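Side-chain contacts in luciferase-like enzymeAMP-CoA-ligase (Zophobas atratus, PDB 4W8O), which probably activates carboxylic acids with ATP to form acyl-adenylates and passes the acyl group to coenzyme A, as related luciferase-like AMP-binding ligases do: residues R54-R57 with V58-L62; L104-R107 with N108-L112; E251-K254 with T255-I259; S331-P335 with E336-H340. All blocks are in the same frame, centred on the assembly; numbering follows the deposited sequence.

Four local contacts illustrate how residues three to five apart meet along helices and round a turn. They follow one another along the chain of an AMP-binding enzyme: contact 1 lies inside helix 48-64, contacts 2 and 3 at the starts of helices 106-116 and 252-262, and contact 4 where strand 328-332 runs on toward the short, weakly bonded helix 339-342. None touches another; centres lie between about 26 Å (contacts 3 and 4) and about 41 Å (contacts 1 and 4) apart. Helix 106-116 joins strands of the eight-stranded mixed sheet, whereas contacts 3 and 4 belong with the nine-stranded one. In contact 4 the side chain of Ile-332 comes within about 5 Å of a bound polyether, probably from the crystallisation liquor, which may mark a pocket.

Contact 1: residues R54-R57 with V58-L62; sequences RSTR and VALNL
Thr-56 and Leu-60 lie side by side, one turn apart on helix 48-64, an alpha-helix of the AMP-binding fold in which residues 54-57 meet 58-62 at the regular i to i+4 spacing. Backbone hydrogen bonds dominate: the N-H groups of Val-58, Ala-59, Leu-60 and Asn-61 donate to the carbonyls of Arg-54, Ser-55, Thr-56 and Arg-57, the last pair being the longest at 3.2 Å from Asn-61 N to Arg-57 O. Apolar contact between side chains is slight. With OG1 anti to the carbonyl carbon (chi1 -63°), Thr-56 CG2 is left alongside Leu-60, 4.2 Å from Leu-60 CD1. Other methyl groups rest on carbonyl oxygens of the preceding turn, Val-58 CG2 3.3 Å from Arg-54 O and Ala-59 CB 3.4 Å from Ser-55 O.

The polar ends find their partners elsewhere. Thr-56 OG1 bonds to Lys-52 O, and Ser-55 OG to Val-51 O and to Tyr-92 OH; Arg-57, extended from CG to NE, forms a salt bridge with Glu-166. Arg-54 bridges Glu-46 and Asp-82, while Asn-61 ND2 is bonded to the carbonyls of Met-159 and Leu-161. That same ND2 lies 3.2 Å from Arg-57 O, at an angle too poor for a hydrogen bond.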
loop_
_atom_site.group_PDB
_atom_site.type_symbol
_atom_site.label_atom_id
_atom_site.label_comp_id
_atom_site.label_asym_id
_atom_site.label_seq_id
_atom_site.Cartn_x
_atom_site.Cartn_y
_atom_site.Cartn_z
ATOM N N ARG A 54 8.568 9.791 -18.441
ATOM C CA ARG A 54 9.741 9.764 -17.576
ATOM C C ARG A 54 10.082 8.336 -17.150
ATOM O O ARG A 54 11.247 7.951 -17.178
ATOM C CB ARG A 54 9.552 10.674 -16.365
ATOM C CG ARG A 54 9.388 12.148 -16.732
ATOM C CD ARG A 54 9.809 13.068 -15.592
ATOM N NE ARG A 54 8.974 12.893 -14.401
ATOM C CZ ARG A 54 9.389 13.019 -13.137
ATOM N NH1 ARG A 54 10.655 13.302 -12.849
ATOM N NH2 ARG A 54 8.527 12.839 -12.138
ATOM N N SER A 55 9.068 7.550 -16.795
ATOM C CA SER A 55 9.283 6.167 -16.389
ATOM C C SER A 55 9.802 5.306 -17.548
ATOM O O SER A 55 10.623 4.422 -17.334
ATOM C CB SER A 55 7.998 5.559 -15.805
ATOM O OG SER A 55 6.942 5.567 -16.749
ATOM N N THR A 56 9.317 5.558 -18.763
ATOM C CA THR A 56 9.800 4.831 -19.946
ATOM C C THR A 56 11.299 5.093 -20.138
ATOM O O THR A 56 12.074 4.164 -20.372
ATOM C CB THR A 56 8.999 5.208 -21.206
ATOM O OG1 THR A 56 7.627 4.818 -21.037
ATOM C CG2 THR A 56 9.568 4.528 -22.452
ATOM N N ARG A 57 11.703 6.351 -19.983
ATOM C CA ARG A 57 13.108 6.731 -20.122
ATOM C C ARG A 57 13.980 6.114 -19.041
ATOM O O ARG A 57 15.067 5.617 -19.335
ATOM C CB ARG A 57 13.257 8.251 -20.117
ATOM C CG ARG A 57 12.766 8.902 -21.391
ATOM C CD ARG A 57 12.727 10.405 -21.248
ATOM N NE ARG A 57 12.151 11.050 -22.417
ATOM C CZ ARG A 57 11.955 12.360 -22.521
ATOM N NH1 ARG A 57 12.273 13.173 -21.521
ATOM N NH2 ARG A 57 11.428 12.860 -23.630
ATOM N N VAL A 58 13.500 6.126 -17.798
ATOM C CA VAL A 58 14.210 5.459 -16.713
ATOM C C VAL A 58 14.359 3.964 -16.997
ATOM O O VAL A 58 15.437 3.406 -16.792
ATOM C CB VAL A 58 13.529 5.692 -15.348
ATOM C CG1 VAL A 58 14.178 4.848 -14.263
ATOM C CG2 VAL A 58 13.602 7.162 -14.958
ATOM N N ALA A 59 13.287 3.327 -17.472
ATOM C CA ALA A 59 13.300 1.892 -17.787
ATOM C C ALA A 59 14.331 1.535 -18.854
ATOM O O ALA A 59 15.082 0.564 -18.705
ATOM C CB ALA A 59 11.919 1.428 -18.235
ATOM N N LEU A 60 14.354 2.314 -19.932
ATOM C CA LEU A 60 15.308 2.079 -21.021
ATOM C C LEU A 60 16.745 2.200 -20.517
ATOM O O LEU A 60 17.609 1.446 -20.933
ATOM C CB LEU A 60 15.068 3.037 -22.196
ATOM C CG LEU A 60 13.820 2.733 -23.025
ATOM C CD1 LEU A 60 13.464 3.930 -23.894
ATOM C CD2 LEU A 60 14.019 1.490 -23.885
ATOM N N ASN A 61 16.993 3.132 -19.605
ATOM C CA ASN A 61 18.321 3.260 -19.020
ATOM C C ASN A 61 18.630 2.121 -18.045
ATOM O O ASN A 61 19.743 1.602 -18.033
ATOM C CB ASN A 61 18.487 4.630 -18.358
ATOM C CG ASN A 61 18.653 5.740 -19.376
ATOM O OD1 ASN A 61 19.371 5.579 -20.367
ATOM N ND2 ASN A 61 17.990 6.870 -19.146
ATOM N N LEU A 62 17.648 1.721 -17.243
ATOM C CA LEU A 62 17.817 0.554 -16.361
ATOM C C LEU A 62 18.170 -0.711 -17.162
ATOM O O LEU A 62 18.972 -1.533 -16.722
ATOM C CB LEU A 62 16.557 0.314 -15.523
ATOM C CG LEU A 62 16.330 1.240 -14.322
ATOM C CD1 LEU A 62 14.952 0.995 -13.729
ATOM C CD2 LEU A 62 17.402 1.061 -13.259
#

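Contact 2: residues L104-R107 with N108-L112; sequences LSVR and NIQHL
Ser-105 OG accepts the backbone N-H of Asn-108 at 3.1 Å, in a nearly straight bond of 160°. The hydroxyl is brought to this amide by its first torsion, which sets OG between the backbone N and the carbonyl carbon (chi1 72°). Asn-108 ND2 is equally near OG but badly angled for a bond; it gives a weak one to a water instead, at 2.6 Å, and the same water accepts from Ser-105 N at 2.9 Å. The carbonyls are served in sequence: Ser-105 O by Ile-109 N, Val-106 O by Gln-110 N and weakly by Ser-134 OG, and Arg-107 O by a long bond of 3.3 Å from His-111 N. His-111 NE2 is satisfied by Pro-192 O.

Leu-104 supplies the apolar part. Its CB meets Ile-109 CD1 at 3.9 Å, and its CD1 meets Leu-112 CD1 at 3.9 Å, the two leucines crossing at about a right angle. A capping box is not formed, since the N-H of Ser-105 goes to the water. The arrangement is that of a serine N-cap with a hydrophobic staple, Leu-104 just before the cap packing on Ile-109, four residues after it, at the start of helix 106-116.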
loop_
_atom_site.group_PDB
_atom_site.type_symbol
_atom_site.label_atom_id
_atom_site.label_comp_id
_atom_site.label_asym_id
_atom_site.label_seq_id
_atom_site.Cartn_x
_atom_site.Cartn_y
_atom_site.Cartn_z
ATOM N N LEU A 104 14.017 4.114 9.687
ATOM C CA LEU A 104 14.573 2.939 10.362
ATOM C C LEU A 104 16.058 3.127 10.674
ATOM O O LEU A 104 16.772 3.820 9.950
ATOM C CB LEU A 104 14.382 1.692 9.512
ATOM C CG LEU A 104 12.946 1.176 9.423
ATOM C CD1 LEU A 104 12.795 0.257 8.218
ATOM C CD2 LEU A 104 12.530 0.458 10.702
ATOM N N SER A 105 16.508 2.488 11.749
ATOM C CA SER A 105 17.903 2.536 12.160
ATOM C C SER A 105 18.794 1.833 11.153
ATOM O O SER A 105 18.321 1.063 10.312
ATOM C CB SER A 105 18.082 1.853 13.517
ATOM O OG SER A 105 17.938 0.446 13.393
ATOM N N VAL A 106 20.092 2.089 11.277
ATOM C CA VAL A 106 21.107 1.420 10.468
ATOM C C VAL A 106 21.020 -0.085 10.646
ATOM O O VAL A 106 21.075 -0.821 9.666
ATOM C CB VAL A 106 22.539 1.881 10.826
ATOM C CG1 VAL A 106 23.580 0.995 10.156
ATOM C CG2 VAL A 106 22.751 3.338 10.431
ATOM N N ARG A 107 20.891 -0.553 11.889
ATOM C CA ARG A 107 20.840 -1.993 12.107
ATOM C C ARG A 107 19.610 -2.630 11.461
ATOM O O ARG A 107 19.692 -3.732 10.939
ATOM C CB ARG A 107 20.897 -2.371 13.582
ATOM C CG ARG A 107 21.353 -3.816 13.739
ATOM C CD ARG A 107 21.282 -4.346 15.154
ATOM N NE ARG A 107 22.353 -3.851 16.022
ATOM C CZ ARG A 107 22.267 -2.786 16.818
ATOM N NH1 ARG A 107 21.150 -2.058 16.875
ATOM N NH2 ARG A 107 23.312 -2.439 17.561
ATOM N N ASN A 108 18.477 -1.948 11.496
ATOM C CA ASN A 108 17.277 -2.494 10.874
ATOM C C ASN A 108 17.405 -2.513 9.353
ATOM O O ASN A 108 17.064 -3.506 8.710
ATOM C CB ASN A 108 16.033 -1.721 11.310
ATOM C CG ASN A 108 15.684 -1.959 12.766
ATOM O OD1 ASN A 108 15.911 -3.036 13.303
ATOM N ND2 ASN A 108 15.123 -0.947 13.409
ATOM N N ILE A 109 17.932 -1.433 8.785
ATOM C CA ILE A 109 18.097 -1.350 7.334
ATOM C C ILE A 109 19.057 -2.438 6.859
ATOM O O ILE A 109 18.798 -3.112 5.850
ATOM C CB ILE A 109 18.589 0.040 6.884
ATOM C CG1 ILE A 109 17.533 1.117 7.184
ATOM C CG2 ILE A 109 18.926 0.032 5.405
ATOM C CD1 ILE A 109 16.376 1.181 6.205
ATOM N N GLN A 110 20.154 -2.619 7.597
ATOM C CA GLN A 110 21.123 -3.677 7.305
ATOM C C GLN A 110 20.472 -5.038 7.156
ATOM O O GLN A 110 20.783 -5.791 6.233
ATOM C CB GLN A 110 22.154 -3.802 8.420
ATOM C CG GLN A 110 23.292 -2.825 8.327
ATOM C CD GLN A 110 24.348 -3.083 9.381
ATOM O OE1 GLN A 110 24.555 -4.219 9.806
ATOM N NE2 GLN A 110 25.028 -2.029 9.801
ATOM N N HIS A 111 19.619 -5.379 8.105
ATOM C CA HIS A 111 18.915 -6.649 8.044
ATOM C C HIS A 111 18.016 -6.736 6.800
ATOM O O HIS A 111 18.009 -7.754 6.112
ATOM C CB HIS A 111 18.086 -6.872 9.302
ATOM C CG HIS A 111 17.217 -8.085 9.228
ATOM N ND1 HIS A 111 17.730 -9.358 9.117
ATOM C CD2 HIS A 111 15.871 -8.221 9.232
ATOM C CE1 HIS A 111 16.737 -10.229 9.064
ATOM N NE2 HIS A 111 15.598 -9.564 9.136
ATOM N N LEU A 112 17.273 -5.669 6.521
ATOM C CA LEU A 112 16.358 -5.654 5.383
ATOM C C LEU A 112 17.110 -5.820 4.072
ATOM O O LEU A 112 16.700 -6.595 3.220
ATOM C CB LEU A 112 15.515 -4.373 5.364
ATOM C CG LEU A 112 14.619 -4.140 6.591
ATOM C CD1 LEU A 112 13.629 -3.007 6.349
ATOM C CD2 LEU A 112 13.895 -5.416 7.010
HETATM O O HOH W 1 14.570 1.538 13.722
#

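Contact 3: residues E251-K254 with T255-I259; sequences EGEK and TLQMI
Glu-251, at the N-cap position, begins the backbone bonding of helix 252-262: its carbonyl O accepts Thr-255 N at 3.0 Å, and the next three carbonyls, of Gly-252, Glu-253 and Lys-254, take the N-H groups of Leu-256, Gln-257 and Met-258. The bond from Gln-257 N to Glu-253 O, 3.0 Å long, lies in the carbonyl plane. Glu-251 O is gripped a second time, by Thr-255 OG1 at 2.7 Å. That hydroxyl comes from above the carbonyl plane, 41° out of it, and reaches back because OG1 stands beside its own backbone N (chi1 -61°).

The helix links strand 243-246 to strand 266-268, parallel members of one mixed sheet, in a beta-alpha-beta crossover. On its partly exposed side Gln-257 crosses Glu-253, with NE2 3.4 Å from Glu-253 CG and the amide and carboxylate planes 53° apart. Both side chains bond to Tyr-286 OH, through Gln-257 NE2 and Glu-253 OE1, and OE1 also forms a salt bridge with Arg-285. Were Gln-257 replaced by an alanine, the Tyr-286 hydroxyl would probably lose one of its partners and Glu-253 CG the amide that lies against it. Farther along, Met-258 CG lies 3.4 Å from Lys-254 O.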
loop_
_atom_site.group_PDB
_atom_site.type_symbol
_atom_site.label_atom_id
_atom_site.label_comp_id
_atom_site.label_asym_id
_atom_site.label_seq_id
_atom_site.Cartn_x
_atom_site.Cartn_y
_atom_site.Cartn_z
ATOM N N GLU A 251 -0.525 17.607 9.446
ATOM C CA GLU A 251 -0.930 18.684 10.343
ATOM C C GLU A 251 -2.396 18.972 10.087
ATOM O O GLU A 251 -2.832 18.976 8.939
ATOM C CB GLU A 251 -0.117 19.952 10.107
ATOM C CG GLU A 251 1.188 20.015 10.884
ATOM C CD GLU A 251 2.388 19.587 10.063
ATOM O OE1 GLU A 251 2.643 20.223 9.014
ATOM O OE2 GLU A 251 3.090 18.633 10.476
ATOM N N GLY A 252 -3.144 19.219 11.157
ATOM C CA GLY A 252 -4.587 19.420 11.070
ATOM C C GLY A 252 -4.992 20.508 10.098
ATOM O O GLY A 252 -5.755 20.272 9.163
ATOM N N GLU A 253 -4.463 21.699 10.326
ATOM C CA GLU A 253 -4.794 22.879 9.543
ATOM C C GLU A 253 -4.448 22.699 8.065
ATOM O O GLU A 253 -5.276 22.944 7.184
ATOM C CB GLU A 253 -4.025 24.076 10.090
ATOM C CG GLU A 253 -4.586 25.412 9.658
ATOM C CD GLU A 253 -5.663 25.926 10.590
ATOM O OE1 GLU A 253 -6.595 26.596 10.100
ATOM O OE2 GLU A 253 -5.576 25.673 11.814
ATOM N N LYS A 254 -3.214 22.271 7.805
ATOM C CA LYS A 254 -2.740 22.118 6.432
ATOM C C LYS A 254 -3.528 21.038 5.694
ATOM O O LYS A 254 -3.755 21.156 4.499
ATOM C CB LYS A 254 -1.235 21.826 6.393
ATOM C CG LYS A 254 -0.403 22.889 7.100
ATOM C CD LYS A 254 0.855 23.283 6.338
ATOM C CE LYS A 254 1.396 24.620 6.836
ATOM N NZ LYS A 254 2.405 25.207 5.909
ATOM N N THR A 255 -3.957 20.003 6.410
ATOM C CA THR A 255 -4.751 18.946 5.801
ATOM C C THR A 255 -6.112 19.493 5.357
ATOM O O THR A 255 -6.563 19.204 4.254
ATOM C CB THR A 255 -4.949 17.751 6.754
ATOM O OG1 THR A 255 -3.681 17.187 7.100
ATOM C CG2 THR A 255 -5.802 16.675 6.104
ATOM N N LEU A 256 -6.755 20.297 6.202
ATOM C CA LEU A 256 -8.030 20.911 5.824
ATOM C C LEU A 256 -7.855 21.867 4.646
ATOM O O LEU A 256 -8.687 21.898 3.740
ATOM C CB LEU A 256 -8.681 21.623 7.012
ATOM C CG LEU A 256 -9.075 20.741 8.206
ATOM C CD1 LEU A 256 -9.904 21.545 9.198
ATOM C CD2 LEU A 256 -9.838 19.499 7.770
ATOM N N GLN A 257 -6.763 22.627 4.649
ATOM C CA GLN A 257 -6.431 23.495 3.513
ATOM C C GLN A 257 -6.276 22.700 2.211
ATOM O O GLN A 257 -6.763 23.128 1.157
ATOM C CB GLN A 257 -5.148 24.280 3.786
ATOM C CG GLN A 257 -5.310 25.386 4.816
ATOM C CD GLN A 257 -3.988 25.845 5.411
ATOM O OE1 GLN A 257 -2.912 25.565 4.880
ATOM N NE2 GLN A 257 -4.067 26.557 6.521
ATOM N N MET A 258 -5.597 21.557 2.281
ATOM C CA MET A 258 -5.399 20.721 1.090
ATOM C C MET A 258 -6.719 20.155 0.574
ATOM O O MET A 258 -6.936 20.110 -0.633
ATOM C CB MET A 258 -4.394 19.589 1.356
ATOM C CG MET A 258 -2.943 20.038 1.396
ATOM S SD MET A 258 -1.782 18.678 1.685
ATOM C CE MET A 258 -0.367 19.590 2.316
ATOM N N ILE A 259 -7.600 19.738 1.482
ATOM C CA ILE A 259 -8.941 19.265 1.097
ATOM C C ILE A 259 -9.694 20.345 0.327
ATOM O O ILE A 259 -10.333 20.065 -0.695
ATOM C CB ILE A 259 -9.778 18.815 2.315
ATOM C CG1 ILE A 259 -9.201 17.520 2.891
ATOM C CG2 ILE A 259 -11.236 18.599 1.922
ATOM C CD1 ILE A 259 -9.708 17.179 4.272
#

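Contact 4: residues S331-P335 with E336-H340; sequences SIFHP and EDDKH
The imidazole of His-334 is sandwiched: Asp-337 OD2 sits 3.3 Å above the centre of one face, its carboxylate stacked only 17° from the ring plane, and Pro-335 CD lies 3.4 Å above the opposite face, shifted toward the rim. Glu-336 CA is at the edge, in plane. With CG anti to the backbone N (chi1 -167°), the ring is carried over to Asp-337. His-334 ND1 accepts Asp-337 N at 3.3 Å, tilted 35° from the ring plane, and, weakly, Glu-336 N. At the Phe-333 ring Asp-338 CB comes nearest, 3.6 Å from Phe-333 CD1, while Asp-338 OD2 lies at the edge, in plane and 3.7 Å from Phe-333 CD1.

These groups fold the chain as it runs on from strand 328-332, through a type I beta turn from Glu-336 to Lys-339, into the short, weakly bonded helix 339-342. Asp-338 closes the bend with two bonds to one residue. Its OD2 takes His-334 N at 2.9 Å on the anti side of the carboxylate, and its own N donates to His-334 O at 3.0 Å, from above the carbonyl plane. If a leucine stood in place of His-334, the amides of Asp-337 and Glu-336 would probably lack their ring-nitrogen acceptor and the Asp-337 carboxylate its flat partner. Pro-335 O accepts from Gln-317 NE2. Weakly, His-340 NE2 donates to Asp-337 O at 2.8 Å.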
loop_
_atom_site.group_PDB
_atom_site.type_symbol
_atom_site.label_atom_id
_atom_site.label_comp_id
_atom_site.label_asym_id
_atom_site.label_seq_id
_atom_site.Cartn_x
_atom_site.Cartn_y
_atom_site.Cartn_z
ATOM N N SER A 331 -11.225 -6.544 5.879
ATOM C CA SER A 331 -12.588 -6.139 6.195
ATOM C C SER A 331 -12.730 -4.634 6.175
ATOM O O SER A 331 -11.796 -3.906 6.516
ATOM C CB SER A 331 -13.037 -6.720 7.539
ATOM O OG SER A 331 -12.222 -6.270 8.603
ATOM N N ILE A 332 -13.913 -4.194 5.762
ATOM C CA ILE A 332 -14.268 -2.779 5.645
ATOM C C ILE A 332 -15.756 -2.693 5.276
ATOM O O ILE A 332 -16.287 -3.609 4.658
ATOM C CB ILE A 332 -13.415 -2.065 4.570
ATOM C CG1 ILE A 332 -13.661 -0.554 4.588
ATOM C CG2 ILE A 332 -13.702 -2.631 3.190
ATOM C CD1 ILE A 332 -12.562 0.250 3.922
ATOM N N PHE A 333 -16.430 -1.608 5.649
ATOM C CA PHE A 333 -17.825 -1.414 5.222
ATOM C C PHE A 333 -17.892 -0.844 3.806
ATOM O O PHE A 333 -17.159 0.088 3.464
ATOM C CB PHE A 333 -18.580 -0.470 6.165
ATOM C CG PHE A 333 -19.021 -1.108 7.453
ATOM C CD1 PHE A 333 -19.817 -2.247 7.446
ATOM C CD2 PHE A 333 -18.672 -0.545 8.676
ATOM C CE1 PHE A 333 -20.238 -2.828 8.632
ATOM C CE2 PHE A 333 -19.091 -1.124 9.868
ATOM C CZ PHE A 333 -19.875 -2.269 9.845
ATOM N N HIS A 334 -18.773 -1.411 2.988
ATOM C CA HIS A 334 -19.081 -0.845 1.680
ATOM C C HIS A 334 -19.859 0.476 1.859
ATOM O O HIS A 334 -20.837 0.517 2.610
ATOM C CB HIS A 334 -19.904 -1.836 0.858
ATOM C CG HIS A 334 -20.002 -1.477 -0.590
ATOM N ND1 HIS A 334 -20.814 -0.464 -1.045
ATOM C CD2 HIS A 334 -19.380 -1.979 -1.682
ATOM C CE1 HIS A 334 -20.702 -0.364 -2.356
ATOM N NE2 HIS A 334 -19.832 -1.268 -2.768
ATOM N N PRO A 335 -19.430 1.559 1.176
ATOM C CA PRO A 335 -20.046 2.879 1.386
ATOM C C PRO A 335 -21.564 2.918 1.209
ATOM O O PRO A 335 -22.257 3.474 2.057
ATOM C CB PRO A 335 -19.368 3.761 0.328
ATOM C CG PRO A 335 -18.076 3.096 0.050
ATOM C CD PRO A 335 -18.334 1.626 0.193
ATOM N N GLU A 336 -22.062 2.358 0.109
ATOM C CA GLU A 336 -23.504 2.324 -0.171
ATOM C C GLU A 336 -24.241 1.131 0.462
ATOM O O GLU A 336 -25.178 1.325 1.239
ATOM C CB GLU A 336 -23.744 2.341 -1.679
ATOM C CG GLU A 336 -25.152 2.767 -2.065
ATOM C CD GLU A 336 -25.620 2.137 -3.359
ATOM O OE1 GLU A 336 -25.768 0.897 -3.395
ATOM O OE2 GLU A 336 -25.854 2.880 -4.334
ATOM N N ASP A 337 -23.830 -0.090 0.114
ATOM C CA ASP A 337 -24.461 -1.325 0.618
ATOM C C ASP A 337 -24.530 -1.425 2.145
ATOM O O ASP A 337 -25.481 -1.993 2.674
ATOM C CB ASP A 337 -23.731 -2.574 0.095
ATOM C CG ASP A 337 -23.629 -2.618 -1.425
ATOM O OD1 ASP A 337 -24.493 -2.047 -2.116
ATOM O OD2 ASP A 337 -22.666 -3.229 -1.927
ATOM N N ASP A 338 -23.517 -0.906 2.842
ATOM C CA ASP A 338 -23.473 -0.953 4.312
ATOM C C ASP A 338 -23.731 0.409 4.986
ATOM O O ASP A 338 -23.416 0.586 6.169
ATOM C CB ASP A 338 -22.118 -1.517 4.788
ATOM C CG ASP A 338 -21.856 -2.937 4.294
ATOM O OD1 ASP A 338 -22.819 -3.713 4.155
ATOM O OD2 ASP A 338 -20.678 -3.281 4.053
ATOM N N LYS A 339 -24.314 1.359 4.248
ATOM C CA LYS A 339 -24.470 2.747 4.731
ATOM C C LYS A 339 -25.205 2.819 6.076
ATOM O O LYS A 339 -24.830 3.585 6.969
ATOM C CB LYS A 339 -25.165 3.625 3.676
ATOM C CG LYS A 339 -26.610 3.256 3.389
ATOM C CD LYS A 339 -27.089 3.787 2.046
ATOM C CE LYS A 339 -28.291 2.995 1.552
ATOM N NZ LYS A 339 -28.807 3.491 0.247
ATOM N N HIS A 340 -26.236 1.995 6.204
ATOM C CA HIS A 340 -27.000 1.857 7.444
ATOM C C HIS A 340 -26.127 1.420 8.623
ATOM O O HIS A 340 -26.186 2.027 9.689
ATOM C CB HIS A 340 -28.170 0.876 7.249
ATOM C CG HIS A 340 -28.028 -0.004 6.042
ATOM N ND1 HIS A 340 -28.682 0.251 4.854
ATOM C CD2 HIS A 340 -27.283 -1.115 5.828
ATOM C CE1 HIS A 340 -28.362 -0.674 3.969
ATOM N NE2 HIS A 340 -27.512 -1.513 4.534
#